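Local coordinates for protein FMN-dependent NADH:quinone oxidoreductase 1 (Bacillus anthracis, PDB 4M0C) that probably reduces quinones and cleaves the azo bond of aromatic azo compounds, using NADH as electron donor and one bound FMN per subunit, at residues I9-P14 with Q46-D51; F27-E32 with K204-A209; I100-H105 with M144-A149. All blocks are in the same frame, centred on the assembly; numbering follows the deposited sequence.

Interaction 1. Residues I9-P14 with Q46-D51; sequences IINAHP and QINLYD. With FMN (flavin mononucleotide), chain C.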
loop_
_atom_site.group_PDB
_atom_site.type_symbol
_atom_site.label_atom_id
_atom_site.label_comp_id
_atom_site.label_asym_id
_atom_site.label_seq_id
_atom_site.Cartn_x
_atom_site.Cartn_y
_atom_site.Cartn_z
ATOM N N ILE A 9 16.161 11.734 -0.695
ATOM C CA ILE A 9 15.338 11.510 0.480
ATOM C C ILE A 9 13.880 11.362 0.044
ATOM O O ILE A 9 13.309 12.241 -0.598
ATOM C CB ILE A 9 15.501 12.657 1.486
ATOM C CG1 ILE A 9 16.986 12.764 1.923
ATOM C CG2 ILE A 9 14.619 12.435 2.698
ATOM C CD1 ILE A 9 17.331 14.116 2.497
ATOM N N ILE A 10 13.290 10.222 0.367
ATOM C CA ILE A 10 11.916 9.955 0.001
ATOM C C ILE A 10 11.108 10.031 1.297
ATOM O O ILE A 10 11.043 9.074 2.075
ATOM C CB ILE A 10 11.794 8.573 -0.666
ATOM C CG1 ILE A 10 12.605 8.536 -1.970
ATOM C CG2 ILE A 10 10.340 8.196 -0.899
ATOM C CD1 ILE A 10 13.048 7.120 -2.374
ATOM N N ASN A 11 10.508 11.192 1.530
ATOM C CA ASN A 11 9.785 11.437 2.765
ATOM C C ASN A 11 8.324 11.014 2.632
ATOM O O ASN A 11 7.508 11.725 2.029
ATOM C CB ASN A 11 9.906 12.927 3.135
ATOM C CG ASN A 11 9.181 13.277 4.418
ATOM O OD1 ASN A 11 8.605 12.405 5.081
ATOM N ND2 ASN A 11 9.201 14.564 4.776
ATOM N N ALA A 12 7.984 9.872 3.218
ATOM C CA ALA A 12 6.618 9.341 3.128
ATOM C C ALA A 12 5.767 9.658 4.359
ATOM O O ALA A 12 4.802 8.936 4.658
ATOM C CB ALA A 12 6.641 7.836 2.891
ATOM N N HIS A 13 6.099 10.728 5.080
ATOM C CA HIS A 13 5.311 11.059 6.260
ATOM C C HIS A 13 4.292 12.140 5.935
ATOM O O HIS A 13 4.651 13.200 5.399
ATOM C CB HIS A 13 6.184 11.505 7.436
ATOM C CG HIS A 13 5.485 11.422 8.759
ATOM N ND1 HIS A 13 4.404 12.220 9.083
ATOM C CD2 HIS A 13 5.699 10.625 9.834
ATOM C CE1 HIS A 13 3.988 11.922 10.303
ATOM N NE2 HIS A 13 4.763 10.965 10.785
ATOM N N PRO A 14 3.014 11.869 6.256
ATOM C CA PRO A 14 1.904 12.792 5.980
ATOM C C PRO A 14 2.114 14.188 6.570
ATOM O O PRO A 14 1.655 15.167 5.974
ATOM C CB PRO A 14 0.710 12.108 6.648
ATOM C CG PRO A 14 1.028 10.656 6.559
ATOM C CD PRO A 14 2.535 10.574 6.777
ATOM N N GLN A 46 15.228 15.909 -2.165
ATOM C CA GLN A 46 14.172 15.381 -1.306
ATOM C C GLN A 46 12.834 15.476 -2.010
ATOM O O GLN A 46 12.530 16.492 -2.637
ATOM C CB GLN A 46 14.143 16.132 0.039
ATOM C CG GLN A 46 12.958 15.755 0.953
ATOM C CD GLN A 46 13.214 16.116 2.417
ATOM O OE1 GLN A 46 14.368 16.292 2.824
ATOM N NE2 GLN A 46 12.135 16.230 3.216
ATOM N N ILE A 47 12.048 14.404 -1.948
ATOM C CA ILE A 47 10.676 14.475 -2.420
ATOM C C ILE A 47 9.735 14.186 -1.255
ATOM O O ILE A 47 9.854 13.155 -0.574
ATOM C CB ILE A 47 10.404 13.533 -3.633
ATOM C CG1 ILE A 47 9.012 13.778 -4.237
ATOM C CG2 ILE A 47 10.577 12.053 -3.262
ATOM C CD1 ILE A 47 8.696 12.792 -5.409
ATOM N N ASN A 48 8.813 15.113 -1.010
ATOM C CA ASN A 48 7.847 14.942 0.063
ATOM C C ASN A 48 6.561 14.343 -0.489
ATOM O O ASN A 48 5.768 15.048 -1.113
ATOM C CB ASN A 48 7.579 16.289 0.745
ATOM C CG ASN A 48 8.817 16.847 1.429
ATOM O OD1 ASN A 48 9.550 16.114 2.096
ATOM N ND2 ASN A 48 9.075 18.145 1.239
ATOM N N LEU A 49 6.349 13.052 -0.245
ATOM C CA LEU A 49 5.243 12.328 -0.876
ATOM C C LEU A 49 3.849 12.898 -0.547
ATOM O O LEU A 49 2.897 12.691 -1.316
ATOM C CB LEU A 49 5.315 10.840 -0.547
ATOM C CG LEU A 49 6.550 10.058 -1.005
ATOM C CD1 LEU A 49 6.274 8.573 -0.907
ATOM C CD2 LEU A 49 6.978 10.451 -2.435
ATOM N N TYR A 50 3.734 13.623 0.569
ATOM C CA TYR A 50 2.449 14.206 0.960
ATOM C C TYR A 50 2.399 15.707 0.719
ATOM O O TYR A 50 1.475 16.378 1.170
ATOM C CB TYR A 50 2.096 13.867 2.423
ATOM C CG TYR A 50 1.660 12.428 2.559
ATOM C CD1 TYR A 50 0.312 12.077 2.503
ATOM C CD2 TYR A 50 2.596 11.418 2.703
ATOM C CE1 TYR A 50 -0.085 10.743 2.602
ATOM C CE2 TYR A 50 2.212 10.085 2.790
ATOM C CZ TYR A 50 0.879 9.756 2.738
ATOM O OH TYR A 50 0.506 8.431 2.816
ATOM N N ASP A 51 3.387 16.229 0.003
ATOM C CA ASP A 51 3.368 17.647 -0.352
ATOM C C ASP A 51 3.602 17.900 -1.849
ATOM O O ASP A 51 3.007 18.806 -2.425
ATOM C CB ASP A 51 4.385 18.427 0.482
ATOM C CG ASP A 51 4.235 19.928 0.319
ATOM O OD1 ASP A 51 3.081 20.412 0.219
ATOM O OD2 ASP A 51 5.273 20.627 0.286
HETATM N N1 FMN C . 1.935 1.227 15.135
HETATM C C2 FMN C . 2.284 -0.087 14.883
HETATM O O2 FMN C . 3.231 -0.587 15.504
HETATM N N3 FMN C . 1.579 -0.835 13.940
HETATM C C4 FMN C . 0.527 -0.261 13.247
HETATM O O4 FMN C . -0.093 -0.916 12.403
HETATM C C4A FMN C . 0.170 1.064 13.508
HETATM N N5 FMN C . -0.888 1.661 12.842
HETATM C C5A FMN C . -1.219 2.982 13.105
HETATM C C6 FMN C . -2.273 3.588 12.423
HETATM C C7 FMN C . -2.605 4.914 12.685
HETATM C C7M FMN C . -3.749 5.541 11.934
HETATM C C8 FMN C . -1.890 5.653 13.625
HETATM C C8M FMN C . -2.260 7.084 13.905
HETATM C C9 FMN C . -0.838 5.048 14.313
HETATM C C9A FMN C . -0.496 3.714 14.047
HETATM N N10 FMN C . 0.551 3.106 14.722
HETATM C C10 FMN C . 0.881 1.799 14.454
HETATM C "C1'" FMN C . 1.366 3.857 15.738
HETATM C "C2'" FMN C . 2.437 4.677 15.014
HETATM O "O2'" FMN C . 3.266 3.862 14.196
HETATM C "C3'" FMN C . 3.295 5.379 16.049
HETATM O "O3'" FMN C . 2.498 6.363 16.677
HETATM C "C4'" FMN C . 4.505 6.030 15.404
HETATM O "O4'" FMN C . 5.299 6.622 16.414
HETATM C "C5'" FMN C . 4.100 7.121 14.418
HETATM O "O5'" FMN C . 5.275 7.663 13.852
HETATM P P FMN C . 5.482 9.256 13.774
HETATM O O1P FMN C . 5.613 9.740 15.192
HETATM O O2P FMN C . 6.747 9.566 12.989
HETATM O O3P FMN C . 4.270 9.881 13.124
HETATM O O HOH W 1 5.626 13.554 2.930
#

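Interaction 2. Residues F27-E32 with K204-A209; sequences FKHFLE and KEVEEA. With ZN (zinc ion), chain D.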
loop_
_atom_site.group_PDB
_atom_site.type_symbol
_atom_site.label_atom_id
_atom_site.label_comp_id
_atom_site.label_asym_id
_atom_site.label_seq_id
_atom_site.Cartn_x
_atom_site.Cartn_y
_atom_site.Cartn_z
ATOM N N PHE A 27 14.827 11.316 11.351
ATOM C CA PHE A 27 15.354 11.716 10.058
ATOM C C PHE A 27 16.149 13.030 10.136
ATOM O O PHE A 27 17.231 13.160 9.549
ATOM C CB PHE A 27 14.226 11.853 9.032
ATOM C CG PHE A 27 14.609 12.677 7.848
ATOM C CD1 PHE A 27 15.574 12.227 6.964
ATOM C CD2 PHE A 27 14.034 13.918 7.638
ATOM C CE1 PHE A 27 15.943 12.997 5.872
ATOM C CE2 PHE A 27 14.402 14.698 6.551
ATOM C CZ PHE A 27 15.357 14.238 5.669
ATOM N N LYS A 28 15.618 14.019 10.844
ATOM C CA LYS A 28 16.304 15.303 10.906
ATOM C C LYS A 28 17.645 15.161 11.614
ATOM O O LYS A 28 18.617 15.814 11.247
ATOM C CB LYS A 28 15.431 16.366 11.570
ATOM C CG LYS A 28 14.308 16.852 10.652
ATOM C CD LYS A 28 13.634 18.099 11.213
ATOM C CE LYS A 28 12.599 18.653 10.230
ATOM N NZ LYS A 28 11.793 19.772 10.809
ATOM N N HIS A 29 17.704 14.287 12.611
ATOM C CA HIS A 29 18.972 14.022 13.278
ATOM C C HIS A 29 19.906 13.284 12.302
ATOM O O HIS A 29 21.095 13.590 12.237
ATOM C CB HIS A 29 18.763 13.228 14.570
ATOM C CG HIS A 29 20.011 13.045 15.378
ATOM N ND1 HIS A 29 20.632 14.083 16.040
ATOM C CD2 HIS A 29 20.749 11.937 15.640
ATOM C CE1 HIS A 29 21.701 13.627 16.670
ATOM N NE2 HIS A 29 21.793 12.328 16.444
ATOM N N PHE A 30 19.373 12.334 11.536
ATOM C CA PHE A 30 20.180 11.699 10.477
ATOM C C PHE A 30 20.787 12.747 9.540
ATOM O O PHE A 30 22.000 12.746 9.270
ATOM C CB PHE A 30 19.364 10.714 9.630
ATOM C CG PHE A 30 20.070 10.306 8.345
ATOM C CD1 PHE A 30 21.049 9.307 8.357
ATOM C CD2 PHE A 30 19.771 10.932 7.133
ATOM C CE1 PHE A 30 21.712 8.939 7.184
ATOM C CE2 PHE A 30 20.439 10.573 5.961
ATOM C CZ PHE A 30 21.412 9.571 5.990
ATOM N N LEU A 31 19.924 13.631 9.043
ATOM C CA LEU A 31 20.315 14.659 8.082
ATOM C C LEU A 31 21.401 15.577 8.625
ATOM O O LEU A 31 22.344 15.942 7.901
ATOM C CB LEU A 31 19.093 15.479 7.651
ATOM C CG LEU A 31 19.230 16.202 6.310
ATOM C CD1 LEU A 31 19.833 15.271 5.270
ATOM C CD2 LEU A 31 17.876 16.701 5.839
ATOM N N GLU A 32 21.275 15.942 9.900
ATOM C CA GLU A 32 22.292 16.748 10.575
ATOM C C GLU A 32 23.671 16.093 10.492
ATOM O O GLU A 32 24.635 16.723 10.066
ATOM C CB GLU A 32 21.956 16.923 12.057
ATOM C CG GLU A 32 20.729 17.743 12.393
ATOM C CD GLU A 32 20.411 17.685 13.888
ATOM O OE1 GLU A 32 19.561 18.469 14.361
ATOM O OE2 GLU A 32 21.019 16.844 14.587
ATOM N N LYS A 204 21.115 7.225 17.893
ATOM C CA LYS A 204 22.369 6.492 17.857
ATOM C C LYS A 204 22.481 5.710 16.531
ATOM O O LYS A 204 23.468 5.837 15.798
ATOM C CB LYS A 204 22.460 5.573 19.078
ATOM C CG LYS A 204 23.795 4.875 19.279
ATOM C CD LYS A 204 23.753 3.983 20.527
ATOM C CE LYS A 204 22.703 2.879 20.395
ATOM N NZ LYS A 204 22.616 2.042 21.635
ATOM N N GLU A 205 21.452 4.942 16.195
ATOM C CA GLU A 205 21.471 4.183 14.946
ATOM C C GLU A 205 21.619 5.046 13.677
ATOM O O GLU A 205 22.475 4.753 12.848
ATOM C CB GLU A 205 20.262 3.236 14.855
ATOM C CG GLU A 205 20.341 2.037 15.823
ATOM C CD GLU A 205 19.070 1.184 15.826
ATOM O OE1 GLU A 205 18.679 0.707 16.914
ATOM O OE2 GLU A 205 18.468 0.977 14.746
ATOM N N VAL A 206 20.825 6.105 13.504
ATOM C CA VAL A 206 21.011 6.921 12.285
ATOM C C VAL A 206 22.335 7.700 12.268
ATOM O O VAL A 206 22.810 8.088 11.197
ATOM C CB VAL A 206 19.826 7.884 11.982
ATOM C CG1 VAL A 206 18.560 7.111 11.744
ATOM C CG2 VAL A 206 19.646 8.931 13.123
ATOM N N GLU A 207 22.930 7.938 13.441
ATOM C CA GLU A 207 24.270 8.527 13.495
ATOM C C GLU A 207 25.274 7.576 12.879
ATOM O O GLU A 207 26.192 8.004 12.166
ATOM C CB GLU A 207 24.701 8.828 14.939
ATOM C CG GLU A 207 24.089 10.096 15.486
ATOM C CD GLU A 207 24.266 10.235 16.977
ATOM O OE1 GLU A 207 24.929 9.374 17.602
ATOM O OE2 GLU A 207 23.739 11.223 17.524
ATOM N N GLU A 208 25.113 6.285 13.181
ATOM C CA GLU A 208 26.000 5.256 12.635
ATOM C C GLU A 208 25.755 5.143 11.139
ATOM O O GLU A 208 26.690 5.035 10.355
ATOM C CB GLU A 208 25.776 3.902 13.326
ATOM C CG GLU A 208 26.001 3.928 14.848
ATOM C CD GLU A 208 25.830 2.561 15.503
ATOM O OE1 GLU A 208 25.841 2.497 16.753
ATOM O OE2 GLU A 208 25.691 1.550 14.774
ATOM N N ALA A 209 24.488 5.181 10.748
ATOM C CA ALA A 209 24.123 5.096 9.339
ATOM C C ALA A 209 24.718 6.268 8.554
ATOM O O ALA A 209 25.307 6.076 7.492
ATOM C CB ALA A 209 22.624 5.058 9.202
HETATM ZN ZN ZN D . 19.920 16.001 16.336
#

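Interaction 3. Residues I100-H105 with M144-A149; sequences IVLPLH and MLVIQA. With FMN (flavin mononucleotide), chain C.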
loop_
_atom_site.group_PDB
_atom_site.type_symbol
_atom_site.label_atom_id
_atom_site.label_comp_id
_atom_site.label_asym_id
_atom_site.label_seq_id
_atom_site.Cartn_x
_atom_site.Cartn_y
_atom_site.Cartn_z
ATOM N N ILE A 100 14.377 6.529 2.967
ATOM C CA ILE A 100 12.920 6.529 3.067
ATOM C C ILE A 100 12.485 6.733 4.525
ATOM O O ILE A 100 12.955 6.033 5.436
ATOM C CB ILE A 100 12.318 5.211 2.504
ATOM C CG1 ILE A 100 12.669 5.059 1.018
ATOM C CG2 ILE A 100 10.799 5.179 2.690
ATOM C CD1 ILE A 100 12.176 3.742 0.402
ATOM N N VAL A 101 11.596 7.702 4.741
ATOM C CA VAL A 101 11.103 8.019 6.072
ATOM C C VAL A 101 9.610 7.724 6.105
ATOM O O VAL A 101 8.859 8.215 5.262
ATOM C CB VAL A 101 11.324 9.505 6.423
ATOM C CG1 VAL A 101 10.920 9.771 7.887
ATOM C CG2 VAL A 101 12.794 9.902 6.207
ATOM N N LEU A 102 9.167 6.915 7.063
ATOM C CA LEU A 102 7.742 6.608 7.158
ATOM C C LEU A 102 7.308 6.309 8.585
ATOM O O LEU A 102 8.082 5.771 9.377
ATOM C CB LEU A 102 7.380 5.422 6.258
ATOM C CG LEU A 102 7.825 4.017 6.686
ATOM C CD1 LEU A 102 7.000 2.951 5.980
ATOM C CD2 LEU A 102 9.287 3.802 6.366
ATOM N N PRO A 103 6.061 6.667 8.918
ATOM C CA PRO A 103 5.425 6.145 10.131
ATOM C C PRO A 103 4.800 4.800 9.766
ATOM O O PRO A 103 4.498 4.574 8.591
ATOM C CB PRO A 103 4.327 7.174 10.405
ATOM C CG PRO A 103 3.921 7.640 9.033
ATOM C CD PRO A 103 5.167 7.569 8.160
ATOM N N LEU A 104 4.622 3.902 10.724
ATOM C CA LEU A 104 3.943 2.661 10.386
ATOM C C LEU A 104 2.479 2.834 10.710
ATOM O O LEU A 104 2.101 2.963 11.881
ATOM C CB LEU A 104 4.522 1.454 11.139
ATOM C CG LEU A 104 3.820 0.135 10.756
ATOM C CD1 LEU A 104 3.903 -0.142 9.237
ATOM C CD2 LEU A 104 4.373 -1.044 11.550
ATOM N N HIS A 105 1.651 2.848 9.668
ATOM C CA HIS A 105 0.209 2.936 9.840
ATOM C C HIS A 105 -0.448 1.669 9.271
ATOM O O HIS A 105 -0.409 1.439 8.062
ATOM C CB HIS A 105 -0.340 4.164 9.108
ATOM C CG HIS A 105 0.068 5.471 9.718
ATOM N ND1 HIS A 105 0.043 6.656 9.012
ATOM C CD2 HIS A 105 0.478 5.790 10.974
ATOM C CE1 HIS A 105 0.442 7.642 9.799
ATOM N NE2 HIS A 105 0.705 7.148 10.995
HETATM N N MSE A 144 20.301 1.940 0.489
HETATM C CA MSE A 144 19.071 2.475 1.040
HETATM C C MSE A 144 19.061 2.383 2.551
HETATM O O MSE A 144 19.539 1.400 3.144
HETATM C CB MSE A 144 17.875 1.724 0.500
HETATM C CG MSE A 144 16.557 2.301 1.029
HETATM SE SE MSE A 144 15.253 1.384 0.070
HETATM C CE MSE A 144 15.453 2.388 -1.602
ATOM N N LEU A 145 18.531 3.434 3.157
ATOM C CA LEU A 145 18.281 3.486 4.578
ATOM C C LEU A 145 16.782 3.764 4.761
ATOM O O LEU A 145 16.224 4.735 4.196
ATOM C CB LEU A 145 19.120 4.591 5.204
ATOM C CG LEU A 145 18.697 4.997 6.622
ATOM C CD1 LEU A 145 19.061 3.867 7.593
ATOM C CD2 LEU A 145 19.397 6.287 7.009
ATOM N N VAL A 146 16.103 2.888 5.498
ATOM C CA VAL A 146 14.695 3.131 5.802
ATOM C C VAL A 146 14.586 3.562 7.273
ATOM O O VAL A 146 15.145 2.912 8.157
ATOM C CB VAL A 146 13.835 1.876 5.520
ATOM C CG1 VAL A 146 12.400 2.081 6.025
ATOM C CG2 VAL A 146 13.852 1.532 4.005
ATOM N N ILE A 147 13.911 4.677 7.528
ATOM C CA ILE A 147 13.649 5.113 8.901
ATOM C C ILE A 147 12.151 4.983 9.159
ATOM O O ILE A 147 11.342 5.685 8.540
ATOM C CB ILE A 147 14.074 6.563 9.128
ATOM C CG1 ILE A 147 15.596 6.695 8.961
ATOM C CG2 ILE A 147 13.622 7.067 10.540
ATOM C CD1 ILE A 147 16.072 8.162 8.952
ATOM N N GLN A 148 11.787 4.066 10.052
ATOM C CA GLN A 148 10.379 3.766 10.317
ATOM C C GLN A 148 10.084 3.869 11.802
ATOM O O GLN A 148 10.740 3.213 12.613
ATOM C CB GLN A 148 10.054 2.342 9.853
ATOM C CG GLN A 148 8.643 1.859 10.232
ATOM C CD GLN A 148 8.438 0.378 9.928
ATOM O OE1 GLN A 148 8.110 0.013 8.803
ATOM N NE2 GLN A 148 8.634 -0.477 10.934
ATOM N N ALA A 149 9.087 4.676 12.162
ATOM C CA ALA A 149 8.629 4.732 13.543
ATOM C C ALA A 149 7.380 3.869 13.647
ATOM O O ALA A 149 6.573 3.823 12.717
ATOM C CB ALA A 149 8.325 6.159 13.961
HETATM N N1 FMN C . 1.935 1.227 15.135
HETATM C C2 FMN C . 2.284 -0.087 14.883
HETATM O O2 FMN C . 3.231 -0.587 15.504
HETATM N N3 FMN C . 1.579 -0.835 13.940
HETATM C C4 FMN C . 0.527 -0.261 13.247
HETATM O O4 FMN C . -0.093 -0.916 12.403
HETATM C C4A FMN C . 0.170 1.064 13.508
HETATM N N5 FMN C . -0.888 1.661 12.842
HETATM C C5A FMN C . -1.219 2.982 13.105
HETATM C C6 FMN C . -2.273 3.588 12.423
HETATM C C7 FMN C . -2.605 4.914 12.685
HETATM C C7M FMN C . -3.749 5.541 11.934
HETATM C C8 FMN C . -1.890 5.653 13.625
HETATM C C8M FMN C . -2.260 7.084 13.905
HETATM C C9 FMN C . -0.838 5.048 14.313
HETATM C C9A FMN C . -0.496 3.714 14.047
HETATM N N10 FMN C . 0.551 3.106 14.722
HETATM C C10 FMN C . 0.881 1.799 14.454
HETATM C "C1'" FMN C . 1.366 3.857 15.738
HETATM C "C2'" FMN C . 2.437 4.677 15.014
HETATM O "O2'" FMN C . 3.266 3.862 14.196
HETATM C "C3'" FMN C . 3.295 5.379 16.049
HETATM O "O3'" FMN C . 2.498 6.363 16.677
HETATM C "C4'" FMN C . 4.505 6.030 15.404
HETATM O "O4'" FMN C . 5.299 6.622 16.414
HETATM C "C5'" FMN C . 4.100 7.121 14.418
HETATM O "O5'" FMN C . 5.275 7.663 13.852
HETATM P P FMN C . 5.482 9.256 13.774
HETATM O O1P FMN C . 5.613 9.740 15.192
HETATM O O2P FMN C . 6.747 9.566 12.989
HETATM O O3P FMN C . 4.270 9.881 13.124
#

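Interaction 1. Residues I9-P14 with Q46-D51
Two neighbouring parallel strands, 5-11 and 42-48, meet here at their C-terminal ends, where the first beta-alpha-beta unit of the flavodoxin-like fold turns into its loops. Ile9 O receives Ile47 N at 2.8 Å, Asn11 N reaches Ile47 O, and Leu49 N bonds Asn11 O, so the parallel pairing runs one residue past the strand.

On the face carrying Ile9, Asn11, Gln46 and Asn48, three amides lock together. Asn48 OD1 accepts twice: Gln46 NE2 comes in the carbonyl plane, on a lone pair, at 2.8 Å and almost straight (170°), whereas Asn11 ND2 stands above that plane at 3.1 Å. The Asn11 and Asn48 amides are nearly perpendicular, 86° apart. Asn11 ND2 also bonds Val16 O. Asn11 CG stands trans to N (chi1 -180°), and OD1 accepts from His13 N at 3.0 Å, an Asx turn; asparagine suits the bend because one amide can both give and receive. Past the strand ends, Leu49 CD1 lies 3.9 Å from Ala12 CB and also packs on Ile10 CG2.

Farther along, Pro14 CA sits over one face of the Tyr50 ring in a CH-pi contact, 3.8 Å from its centroid. A water donates to Asn11 O and His13 O and accepts from Tyr50 N, tying the two turns together. His13 leaves the 46-51 segment, and its NE2 gives a short, straight bond to FMN O3P, 2.6 Å.

Helix 22-37 covers the amide-bearing face through Phe27, which touches Ile9 and Gln46. On the side of Ile10, Tyr116 of helix 111-120 packs against Ile10 and Leu49, strand 97-103 continues the sheet beyond strand 5-11, and Ile57 of the second subunit rests on Tyr50.

Interaction 2. Residues F27-E32 with K204-A209
Helices 22-37 and 195-214 of the flavodoxin-like alpha/beta sandwich pack side by side over one face of the parallel sheet, their short segments running in roughly the same direction with axes 8.6 Å apart and crossing at -34°.

The apolar part faces the sheet. Phe30 CB and Val206 CB come within 3.7 Å of each other where the two backbones are nearest, and a beta-branched valine fills this narrow interval compactly. The Phe30 ring presents its edge to the second helix: CD1 lies 3.6 Å from Val206 O, and CE1 faces the backbone of Ala209, whose small side chain lets the ring approach. The ring lies against Leu145 of strand 143-150, while Val206 rests on Ile147 and Val185, so the same two residues join helix to helix and helices to sheet.

The polar part lies on the outer side. Glu207 extends from its helix to His29, and OE2 meets the ring at its edge, near its plane, with the ring and carboxylate planes 47° apart. The other ring nitrogen, ND1, binds a zinc ion that is also held by Glu32 OE2, three residues on, about one turn along the same helix. Histidine suits this position because its two nitrogens can serve a metal and a carboxylate at once; the metal may polarise the ring and favour donation from NE2. The hydrogen bond from His29 NE2 to Glu207 OE2 measures 2.5 Å, with 162° at the hydrogen, a length so short that it should be read with caution.

Interaction 3. Residues I100-H105 with M144-A149
Strands 100-103 and 144-149 run parallel, 4.7 Å apart at their closest and inclined by 17°. Ile100 pairs through both its N and its O: N bonds Leu145 O and O accepts from Ile147 N at 2.7 Å, nearly straight at 175°. Leu102 repeats the pattern with Ile147 O and Ala149 N, the latter bond longer at 3.2 Å, and a bond from Leu104 N to Ala149 O extends the pairing.

One face bears Ile100, Leu102, Val146 and Gln148. Ile100 CD1 meets the selenium of Met144, here selenomethionine, at 3.9 Å. Leu102 holds CG between its backbone N and carbonyl carbon (chi1 73°), which brings CD2 across to Val146 CG1 at 3.6 Å and onto Gln148 CB. Ile100 and Met144 pack on Phe174 of helix 165-177 and Leu102 on Pro110; the buried amide of Gln148 is satisfied by Ser166 and Glu164.

In the flavodoxin-like fold the cofactor lies at the C-terminal ends of the parallel strands, and this pair delivers its ends to FMN. Pro103 and Ala149 lie on the other face, where their small, apolar side chains border the phosphate arm: Ala149 CB approaches FMN O5' at 3.4 Å. Leu104 O accepts from the ribityl hydroxyl O2' at 2.7 Å, while Leu104 CD2 packs on the flavin near N3. His105 brings its backbone close to the flavin, with CA 3.4 Å from FMN N5; Pro103 CG lies over one face of its ring, offset toward the rim, and CD2 approaches the flavin near C7 and C8.

In the fold
Interactions 1 and 3 belong to one parallel sheet, with centres about 11 Å apart: Ala12 N meets Val101 O at 2.8 Å and Ile10 O meets Val101 N at 3.0 Å, probable hydrogen bonds joining strands 5-11 and 97-103. Both end at the same FMN, interaction 1 at its phosphate and interaction 3 along the ribityl chain and flavin. Interaction 2 belongs to the helical layer on one face of that sheet, its centre about 17 Å from interaction 1 and 13 Å from interaction 3. Phe27 of segment 27-32 touches both other contacts, with CE1 3.5 Å from Ile9 CG2 and CG 3.7 Å from Val101 CG2. The zinc ion of interaction 2 lies 15.0 Å from the nearest FMN atom, O2P.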